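Local coordinates for protein leucine aminopeptidase 2, chloroplastic (Streptomyces sp. BC16019, PDB 5LHJ) that matures the peptide bottromycin as a manganese-binding M17-family metalloaminopeptidase, probably removing an unsubstituted amino acid from the N terminus of its precursor, at residues A47-F52 and R56-R61; L367-A372 and R487-T492; A418-N423 and D440-A445. One frame throughout, in Å; residues are numbered along the deposited sequence.

Interaction 1 (A47-F52 and R56-R61); sequences AAVGAF and RGFVAR
The methylene chain of Arg56 runs over one face of the Phe52 ring. Its CG sits 3.8 Å from the ring centroid and 21° off the ring normal, a CH-pi contact displaced toward the rim, where Arg56 CG comes within 3.5 Å of Phe52 CZ. With CG anti to the backbone N (chi1 175°), the phenyl group swings alongside the arginine, and the two side chains point the same way. The arginine chain is bent at chi2 and chi3, and its guanidinium lies 27° from the plane of the ring; beyond the contact NH1 donates to Ala103 O of the second subunit, so the pair borders a subunit interface. Without the ring, as with an alanine at Phe52, the Arg56 methylenes would probably lose their aromatic support and the arm would be freer to turn away from that partner. On the backbone, Arg56 N donates to Phe52 O at 3.0 Å, closing the last turn of helix 51-55. A second, apolar touch involves a buried ring. Val49 CG1 meets the Phe58 ring obliquely, 3.9 Å from Phe58 CD2, the two side chains crossing at about a right angle, and both also pack on Asn79 and Arg43 of neighbouring strands. Gly50 is the N-cap of the short helix, and Gly57 leaves it with positive phi, and two bonds run back into the last turn. The arrangement is thus a single short helix closed by a C-terminal Schellman motif, set between strands 38-43 and 65-69 of the N-terminal domain of an M17 aminopeptidase.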
loop_
_atom_site.group_PDB
_atom_site.type_symbol
_atom_site.label_atom_id
_atom_site.label_comp_id
_atom_site.label_asym_id
_atom_site.label_seq_id
_atom_site.Cartn_x
_atom_site.Cartn_y
_atom_site.Cartn_z
ATOM N N ALA A 47 -37.573 -41.052 3.502
ATOM C CA ALA A 47 -38.976 -40.885 3.914
ATOM C C ALA A 47 -39.859 -40.594 2.705
ATOM O O ALA A 47 -39.409 -39.975 1.741
ATOM C CB ALA A 47 -39.106 -39.774 4.948
ATOM N N ALA A 48 -41.109 -41.051 2.752
ATOM C CA ALA A 48 -42.009 -40.944 1.602
ATOM C C ALA A 48 -42.493 -39.509 1.406
ATOM O O ALA A 48 -42.903 -38.853 2.357
ATOM C CB ALA A 48 -43.200 -41.877 1.765
ATOM N N VAL A 49 -42.420 -39.034 0.165
ATOM C CA VAL A 49 -43.082 -37.797 -0.251
ATOM C C VAL A 49 -43.876 -38.103 -1.522
ATOM O O VAL A 49 -43.657 -39.124 -2.164
ATOM C CB VAL A 49 -42.086 -36.631 -0.490
ATOM C CG1 VAL A 49 -41.415 -36.228 0.817
ATOM C CG2 VAL A 49 -41.044 -36.982 -1.550
ATOM N N GLY A 50 -44.797 -37.224 -1.883
ATOM C CA GLY A 50 -45.626 -37.452 -3.073
ATOM C C GLY A 50 -44.867 -37.388 -4.390
ATOM O O GLY A 50 -43.670 -37.054 -4.433
ATOM N N ALA A 51 -45.573 -37.697 -5.474
ATOM C CA ALA A 51 -44.976 -37.696 -6.798
ATOM C C ALA A 51 -44.490 -36.295 -7.207
ATOM O O ALA A 51 -43.391 -36.161 -7.745
ATOM C CB ALA A 51 -45.949 -38.255 -7.834
ATOM N N PHE A 52 -45.301 -35.268 -6.946
ATOM C CA PHE A 52 -44.911 -33.897 -7.291
ATOM C C PHE A 52 -43.577 -33.525 -6.644
ATOM O O PHE A 52 -42.687 -33.002 -7.315
ATOM C CB PHE A 52 -45.982 -32.886 -6.903
ATOM C CG PHE A 52 -45.571 -31.460 -7.143
ATOM C CD1 PHE A 52 -45.405 -30.980 -8.435
ATOM C CD2 PHE A 52 -45.294 -30.607 -6.078
ATOM C CE1 PHE A 52 -45.000 -29.671 -8.660
ATOM C CE2 PHE A 52 -44.902 -29.299 -6.302
ATOM C CZ PHE A 52 -44.759 -28.828 -7.596
ATOM N N ARG A 56 -39.997 -32.588 -8.506
ATOM C CA ARG A 56 -39.270 -31.342 -8.242
ATOM C C ARG A 56 -37.841 -31.524 -7.726
ATOM O O ARG A 56 -37.109 -30.545 -7.608
ATOM C CB ARG A 56 -40.061 -30.454 -7.258
ATOM C CG ARG A 56 -41.401 -29.939 -7.781
ATOM C CD ARG A 56 -41.272 -29.103 -9.050
ATOM N NE ARG A 56 -40.474 -27.888 -8.834
ATOM C CZ ARG A 56 -39.663 -27.310 -9.727
ATOM N NH1 ARG A 56 -39.469 -27.825 -10.940
ATOM N NH2 ARG A 56 -39.020 -26.195 -9.392
ATOM N N GLY A 57 -37.442 -32.757 -7.421
ATOM C CA GLY A 57 -36.089 -33.063 -6.991
ATOM C C GLY A 57 -35.877 -33.104 -5.493
ATOM O O GLY A 57 -34.736 -33.022 -5.034
ATOM N N PHE A 58 -36.951 -33.244 -4.718
ATOM C CA PHE A 58 -36.803 -33.348 -3.273
ATOM C C PHE A 58 -36.082 -34.647 -2.943
ATOM O O PHE A 58 -36.569 -35.725 -3.300
ATOM C CB PHE A 58 -38.147 -33.319 -2.543
ATOM C CG PHE A 58 -37.999 -33.283 -1.040
ATOM C CD1 PHE A 58 -37.701 -32.085 -0.392
ATOM C CD2 PHE A 58 -38.119 -34.444 -0.280
ATOM C CE1 PHE A 58 -37.539 -32.043 0.985
ATOM C CE2 PHE A 58 -37.954 -34.409 1.102
ATOM C CZ PHE A 58 -37.668 -33.205 1.732
ATOM N N VAL A 59 -34.927 -34.534 -2.280
ATOM C CA VAL A 59 -34.152 -35.693 -1.817
ATOM C C VAL A 59 -33.769 -35.578 -0.324
ATOM O O VAL A 59 -32.830 -36.244 0.145
ATOM C CB VAL A 59 -32.904 -35.930 -2.702
ATOM C CG1 VAL A 59 -33.311 -36.262 -4.136
ATOM C CG2 VAL A 59 -31.965 -34.729 -2.675
ATOM N N ALA A 60 -34.515 -34.748 0.414
ATOM C CA ALA A 60 -34.315 -34.532 1.838
ATOM C C ALA A 60 -32.923 -34.028 2.246
ATOM O O ALA A 60 -32.463 -34.342 3.342
ATOM C CB ALA A 60 -34.684 -35.790 2.607
ATOM N N ARG A 61 -32.274 -33.222 1.401
ATOM C CA ARG A 61 -31.020 -32.549 1.797
ATOM C C ARG A 61 -31.339 -31.584 2.938
ATOM O O ARG A 61 -32.369 -30.932 2.892
ATOM C CB ARG A 61 -30.393 -31.749 0.652
ATOM C CG ARG A 61 -29.867 -32.576 -0.504
ATOM C CD ARG A 61 -29.075 -31.750 -1.530
ATOM N NE ARG A 61 -29.945 -30.975 -2.434
ATOM C CZ ARG A 61 -30.371 -29.723 -2.225
ATOM N NH1 ARG A 61 -30.020 -29.032 -1.138
ATOM N NH2 ARG A 61 -31.162 -29.144 -3.123
#

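Interaction 2 (L367-A372 and R487-T492); sequences LVVDVA and RTLIET
Strand 367-372 faces one turn of the helix 486-498 across a side-chain layer, the CA atoms of Val369 and Leu489 standing 9.2 Å apart at their nearest. Leu489 bridges this distance from the helix side. Its CG is anti to the carbonyl carbon (chi1 -74°), and the chain continues extended through chi2, which carries both methyls to the strand. There it meets Val371 tip to tip: Leu489 CD2 lies 4.0 Å from Val371 CG2, and Leu489 CD1 is only slightly farther from the same methyl. Val371 presents this branch because its other methyl, CG1, takes the place anti to the backbone N (chi1 -172°). Two residues earlier, on the same face of the strand, Val369 CG1 approaches Leu489 CD2 more loosely, at 4.4 Å. The leucine end therefore bears on two alternate strand residues, while Asp370 between them points its CB the other way and is held by His460 and Trp458. All three touching residues are buried and the contact between them is wholly apolar. Helix 286-301 packs against the same layer, Val291 on Val371 and Ala294 on Leu489. Within the helix Thr492 OG1 folds back to donate to Thr488 O at 2.8 Å, from 41° above the carbonyl plane, and so shares that oxygen with Thr492 N; the hydroxyl is satisfied inside its own helix. The side chain of Val371 is about 7 Å from that of Lys261, a ligand of one manganese ion, although no metal is bound to this chain. Parallel neighbours 255-263 and 458-462 flank the strand, and the arrangement is the helix-on-sheet packing of the alpha/beta catalytic domain of M17 peptidases.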
loop_
_atom_site.group_PDB
_atom_site.type_symbol
_atom_site.label_atom_id
_atom_site.label_comp_id
_atom_site.label_asym_id
_atom_site.label_seq_id
_atom_site.Cartn_x
_atom_site.Cartn_y
_atom_site.Cartn_z
ATOM N N LEU A 367 -16.794 -16.453 39.687
ATOM C CA LEU A 367 -16.283 -16.654 38.328
ATOM C C LEU A 367 -16.534 -15.374 37.530
ATOM O O LEU A 367 -17.565 -14.742 37.716
ATOM C CB LEU A 367 -17.019 -17.830 37.658
ATOM C CG LEU A 367 -17.090 -17.860 36.119
ATOM C CD1 LEU A 367 -15.734 -18.217 35.542
ATOM C CD2 LEU A 367 -18.136 -18.811 35.589
ATOM N N VAL A 368 -15.605 -15.001 36.654
ATOM C CA VAL A 368 -15.810 -13.856 35.752
ATOM C C VAL A 368 -15.615 -14.289 34.304
ATOM O O VAL A 368 -14.604 -14.899 33.979
ATOM C CB VAL A 368 -14.849 -12.695 36.085
ATOM C CG1 VAL A 368 -15.009 -11.537 35.096
ATOM C CG2 VAL A 368 -15.095 -12.218 37.510
ATOM N N VAL A 369 -16.570 -13.959 33.437
ATOM C CA VAL A 369 -16.467 -14.252 32.004
ATOM C C VAL A 369 -16.571 -12.932 31.250
ATOM O O VAL A 369 -17.530 -12.203 31.444
ATOM C CB VAL A 369 -17.569 -15.214 31.522
ATOM C CG1 VAL A 369 -17.502 -15.420 29.998
ATOM C CG2 VAL A 369 -17.465 -16.550 32.246
ATOM N N ASP A 370 -15.582 -12.615 30.412
ATOM C CA ASP A 370 -15.690 -11.436 29.552
ATOM C C ASP A 370 -15.979 -11.847 28.116
ATOM O O ASP A 370 -15.560 -12.920 27.670
ATOM C CB ASP A 370 -14.481 -10.509 29.668
ATOM C CG ASP A 370 -13.303 -10.970 28.875
ATOM O OD1 ASP A 370 -13.309 -10.812 27.617
ATOM O OD2 ASP A 370 -12.344 -11.451 29.501
ATOM N N VAL A 371 -16.733 -10.990 27.428
ATOM C CA VAL A 371 -17.121 -11.193 26.039
ATOM C C VAL A 371 -16.832 -9.901 25.299
ATOM O O VAL A 371 -17.285 -8.825 25.716
ATOM C CB VAL A 371 -18.632 -11.524 25.904
ATOM C CG1 VAL A 371 -18.969 -11.916 24.472
ATOM C CG2 VAL A 371 -19.039 -12.637 26.858
ATOM N N ALA A 372 -16.065 -9.994 24.218
ATOM C CA ALA A 372 -15.602 -8.803 23.524
ATOM C C ALA A 372 -15.272 -9.075 22.075
ATOM O O ALA A 372 -14.723 -10.122 21.740
ATOM C CB ALA A 372 -14.389 -8.227 24.249
ATOM N N ARG A 487 -26.535 -17.358 23.053
ATOM C CA ARG A 487 -26.996 -18.691 23.393
ATOM C C ARG A 487 -25.917 -19.543 24.079
ATOM O O ARG A 487 -26.237 -20.323 24.984
ATOM C CB ARG A 487 -27.617 -19.365 22.176
ATOM C CG ARG A 487 -29.010 -18.795 21.927
ATOM C CD ARG A 487 -29.639 -19.318 20.659
ATOM N NE ARG A 487 -28.929 -18.698 19.558
ATOM C CZ ARG A 487 -28.328 -19.309 18.549
ATOM N NH1 ARG A 487 -28.400 -20.623 18.362
ATOM N NH2 ARG A 487 -27.696 -18.554 17.662
ATOM N N THR A 488 -24.652 -19.359 23.710
ATOM C CA THR A 488 -23.548 -19.972 24.466
ATOM C C THR A 488 -23.537 -19.512 25.934
ATOM O O THR A 488 -23.402 -20.332 26.839
ATOM C CB THR A 488 -22.176 -19.720 23.802
ATOM O OG1 THR A 488 -22.157 -20.348 22.517
ATOM C CG2 THR A 488 -21.038 -20.282 24.642
ATOM N N LEU A 489 -23.695 -18.214 26.165
ATOM C CA LEU A 489 -23.734 -17.682 27.525
ATOM C C LEU A 489 -24.893 -18.280 28.319
ATOM O O LEU A 489 -24.711 -18.701 29.458
ATOM C CB LEU A 489 -23.842 -16.161 27.544
ATOM C CG LEU A 489 -22.597 -15.348 27.177
ATOM C CD1 LEU A 489 -23.000 -13.884 27.158
ATOM C CD2 LEU A 489 -21.420 -15.583 28.114
ATOM N N ILE A 490 -26.076 -18.319 27.715
ATOM C CA ILE A 490 -27.240 -18.894 28.393
ATOM C C ILE A 490 -27.001 -20.364 28.748
ATOM O O ILE A 490 -27.254 -20.770 29.881
ATOM C CB ILE A 490 -28.535 -18.736 27.565
ATOM C CG1 ILE A 490 -28.919 -17.255 27.460
ATOM C CG2 ILE A 490 -29.686 -19.528 28.196
ATOM C CD1 ILE A 490 -30.019 -16.975 26.458
ATOM N N GLU A 491 -26.500 -21.157 27.805
ATOM C CA GLU A 491 -26.204 -22.563 28.100
ATOM C C GLU A 491 -25.092 -22.750 29.155
ATOM O O GLU A 491 -25.161 -23.673 29.982
ATOM C CB GLU A 491 -25.891 -23.331 26.818
ATOM C CG GLU A 491 -27.123 -23.628 25.988
ATOM C CD GLU A 491 -28.058 -24.673 26.608
ATOM O OE1 GLU A 491 -27.647 -25.435 27.505
ATOM O OE2 GLU A 491 -29.232 -24.735 26.184
ATOM N N THR A 492 -24.097 -21.865 29.148
ATOM C CA THR A 492 -23.051 -21.870 30.175
ATOM C C THR A 492 -23.635 -21.597 31.560
ATOM O O THR A 492 -23.357 -22.325 32.522
ATOM C CB THR A 492 -21.952 -20.853 29.849
ATOM O OG1 THR A 492 -21.369 -21.194 28.586
ATOM C CG2 THR A 492 -20.876 -20.840 30.907
#

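Interaction 3 (A418-N423 and D440-A445); sequences AHERRN and DTIQAA
Glu420 and Gln443 meet through their polar ends, Gln443 NE2 donating to Glu420 OE1 at 2.9 Å. The amide comes in nearly along the C-O bond, its plane only 8° from that of the carboxylate. Asn423 ND2 grips the same oxygen, also at 2.9 Å, but from the opposite face of the carboxylate plane, 38° out of it. Two donors on one buried oxygen should fix the carboxylate's rotation and probably favour its charged form. Glu420 can reach both because its chain bends at chi2 (-65°). This packs a turn of helical conformation, leading into a 3-10 segment, against helix 440-449 of the catalytic domain. Asn423 CB lies 3.6 Å from Gln443 NE2, while OD1 of the asparagine is taken by Arg437. Looser is the apolar flank, where Ile442 CG2 stands 4.1 Å from Glu420 CB and the side chains cross at about a right angle; the third subunit packs there through Ala381 on Ile442 and Gly383 on Glu420. On the hydrated side a water donates to Gln443 OE1 at 2.8 Å and, more distantly, to Asn423 O; Ser435 also binds that glutamine oxygen.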
loop_
_atom_site.group_PDB
_atom_site.type_symbol
_atom_site.label_atom_id
_atom_site.label_comp_id
_atom_site.label_asym_id
_atom_site.label_seq_id
_atom_site.Cartn_x
_atom_site.Cartn_y
_atom_site.Cartn_z
ATOM N N ALA A 418 2.630 -18.564 27.731
ATOM C CA ALA A 418 3.541 -17.807 28.603
ATOM C C ALA A 418 4.610 -17.040 27.815
ATOM O O ALA A 418 4.949 -15.911 28.168
ATOM C CB ALA A 418 4.189 -18.726 29.622
ATOM N N HIS A 419 5.099 -17.622 26.723
ATOM C CA HIS A 419 6.119 -16.958 25.911
ATOM C C HIS A 419 5.624 -15.723 25.139
ATOM O O HIS A 419 6.436 -14.925 24.675
ATOM C CB HIS A 419 6.844 -17.945 24.988
ATOM C CG HIS A 419 5.979 -18.584 23.948
ATOM N ND1 HIS A 419 5.599 -19.910 24.007
ATOM C CD2 HIS A 419 5.451 -18.094 22.802
ATOM C CE1 HIS A 419 4.874 -20.203 22.944
ATOM N NE2 HIS A 419 4.768 -19.116 22.199
ATOM N N GLU A 420 4.307 -15.535 25.024
ATOM C CA GLU A 420 3.791 -14.292 24.434
ATOM C C GLU A 420 3.754 -13.112 25.403
ATOM O O GLU A 420 3.565 -11.965 24.969
ATOM C CB GLU A 420 2.418 -14.520 23.793
ATOM C CG GLU A 420 2.501 -15.285 22.481
ATOM C CD GLU A 420 3.243 -14.527 21.382
ATOM O OE1 GLU A 420 3.133 -13.292 21.299
ATOM O OE2 GLU A 420 3.960 -15.168 20.596
ATOM N N ARG A 421 3.945 -13.359 26.698
ATOM C CA ARG A 421 3.973 -12.264 27.674
ATOM C C ARG A 421 5.134 -11.311 27.426
ATOM O O ARG A 421 5.037 -10.131 27.756
ATOM C CB ARG A 421 3.999 -12.773 29.122
ATOM C CG ARG A 421 2.696 -13.422 29.526
ATOM C CD ARG A 421 2.574 -13.659 31.026
ATOM N NE ARG A 421 1.161 -13.666 31.397
ATOM C CZ ARG A 421 0.391 -12.580 31.542
ATOM N NH1 ARG A 421 0.888 -11.348 31.381
ATOM N NH2 ARG A 421 -0.892 -12.733 31.852
ATOM N N ARG A 422 6.214 -11.788 26.809
ATOM C CA ARG A 422 7.315 -10.894 26.483
ATOM C C ARG A 422 6.887 -9.784 25.515
ATOM O O ARG A 422 7.493 -8.712 25.500
ATOM C CB ARG A 422 8.492 -11.656 25.897
ATOM C CG ARG A 422 8.269 -12.142 24.497
ATOM C CD ARG A 422 9.333 -13.161 24.113
ATOM N NE ARG A 422 9.498 -13.129 22.675
ATOM C CZ ARG A 422 8.668 -13.667 21.788
ATOM N NH1 ARG A 422 7.571 -14.348 22.139
ATOM N NH2 ARG A 422 8.951 -13.522 20.515
ATOM N N ASN A 423 5.859 -10.052 24.713
ATOM C CA ASN A 423 5.296 -9.045 23.811
ATOM C C ASN A 423 4.365 -8.020 24.449
ATOM O O ASN A 423 3.882 -7.127 23.760
ATOM C CB ASN A 423 4.647 -9.721 22.608
ATOM C CG ASN A 423 5.688 -10.285 21.660
ATOM O OD1 ASN A 423 6.766 -9.691 21.490
ATOM N ND2 ASN A 423 5.394 -11.428 21.058
ATOM N N ASP A 440 -1.418 -11.091 18.325
ATOM C CA ASP A 440 -2.198 -10.121 19.120
ATOM C C ASP A 440 -3.425 -10.730 19.828
ATOM O O ASP A 440 -3.799 -10.270 20.907
ATOM C CB ASP A 440 -2.633 -8.908 18.288
ATOM C CG ASP A 440 -3.243 -7.807 19.148
ATOM O OD1 ASP A 440 -2.582 -7.373 20.126
ATOM O OD2 ASP A 440 -4.410 -7.423 18.887
ATOM N N THR A 441 -4.054 -11.746 19.244
ATOM C CA THR A 441 -5.212 -12.377 19.886
ATOM C C THR A 441 -4.816 -13.009 21.235
ATOM O O THR A 441 -5.494 -12.810 22.251
ATOM C CB THR A 441 -5.882 -13.427 18.965
ATOM O OG1 THR A 441 -6.301 -12.805 17.738
ATOM C CG2 THR A 441 -7.104 -14.030 19.653
ATOM N N ILE A 442 -3.683 -13.709 21.244
ATOM C CA ILE A 442 -3.154 -14.299 22.478
ATOM C C ILE A 442 -2.637 -13.203 23.425
ATOM O O ILE A 442 -2.911 -13.230 24.641
ATOM C CB ILE A 442 -2.104 -15.397 22.169
ATOM C CG1 ILE A 442 -2.808 -16.529 21.372
ATOM C CG2 ILE A 442 -1.468 -15.888 23.470
ATOM C CD1 ILE A 442 -2.021 -17.786 21.128
ATOM N N GLN A 443 -1.933 -12.215 22.880
ATOM C CA GLN A 443 -1.421 -11.114 23.700
ATOM C C GLN A 443 -2.554 -10.346 24.386
ATOM O O GLN A 443 -2.421 -9.975 25.548
ATOM C CB GLN A 443 -0.571 -10.154 22.871
ATOM C CG GLN A 443 0.716 -10.784 22.370
ATOM C CD GLN A 443 1.293 -10.065 21.167
ATOM O OE1 GLN A 443 1.108 -8.855 20.999
ATOM N NE2 GLN A 443 2.022 -10.798 20.328
ATOM N N ALA A 444 -3.674 -10.142 23.680
ATOM C CA ALA A 444 -4.818 -9.426 24.280
ATOM C C ALA A 444 -5.406 -10.194 25.465
ATOM O O ALA A 444 -5.787 -9.596 26.483
ATOM C CB ALA A 444 -5.898 -9.143 23.245
ATOM N N ALA A 445 -5.480 -11.517 25.333
ATOM C CA ALA A 445 -5.991 -12.374 26.392
ATOM C C ALA A 445 -5.073 -12.314 27.616
ATOM O O ALA A 445 -5.542 -12.195 28.750
ATOM C CB ALA A 445 -6.139 -13.810 25.883
HETATM O O HOH W 1 0.824 -6.796 22.920
#

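Overall arrangement
From the N terminus, interaction 1 closes first, a local loop of one short helix within the N-terminal domain, and is complete well before interaction 2 opens. Interaction 2 then opens at strand 367-372 and closes only at helix 486-498, joining the central sheet to the C-terminal helix across 114 intervening residues. Interaction 3 falls wholly within that span: residues 418-423 and 440-445 close a 16-residue excursion, tying the loop after strand 410-413 to helix 440-449. None cross. Interactions 2 and 3 share the catalytic domain, with nearest atoms about 7 Å apart, whereas interaction 1 lies about 41 Å from interaction 2 and about 53 Å from interaction 3, centre to centre.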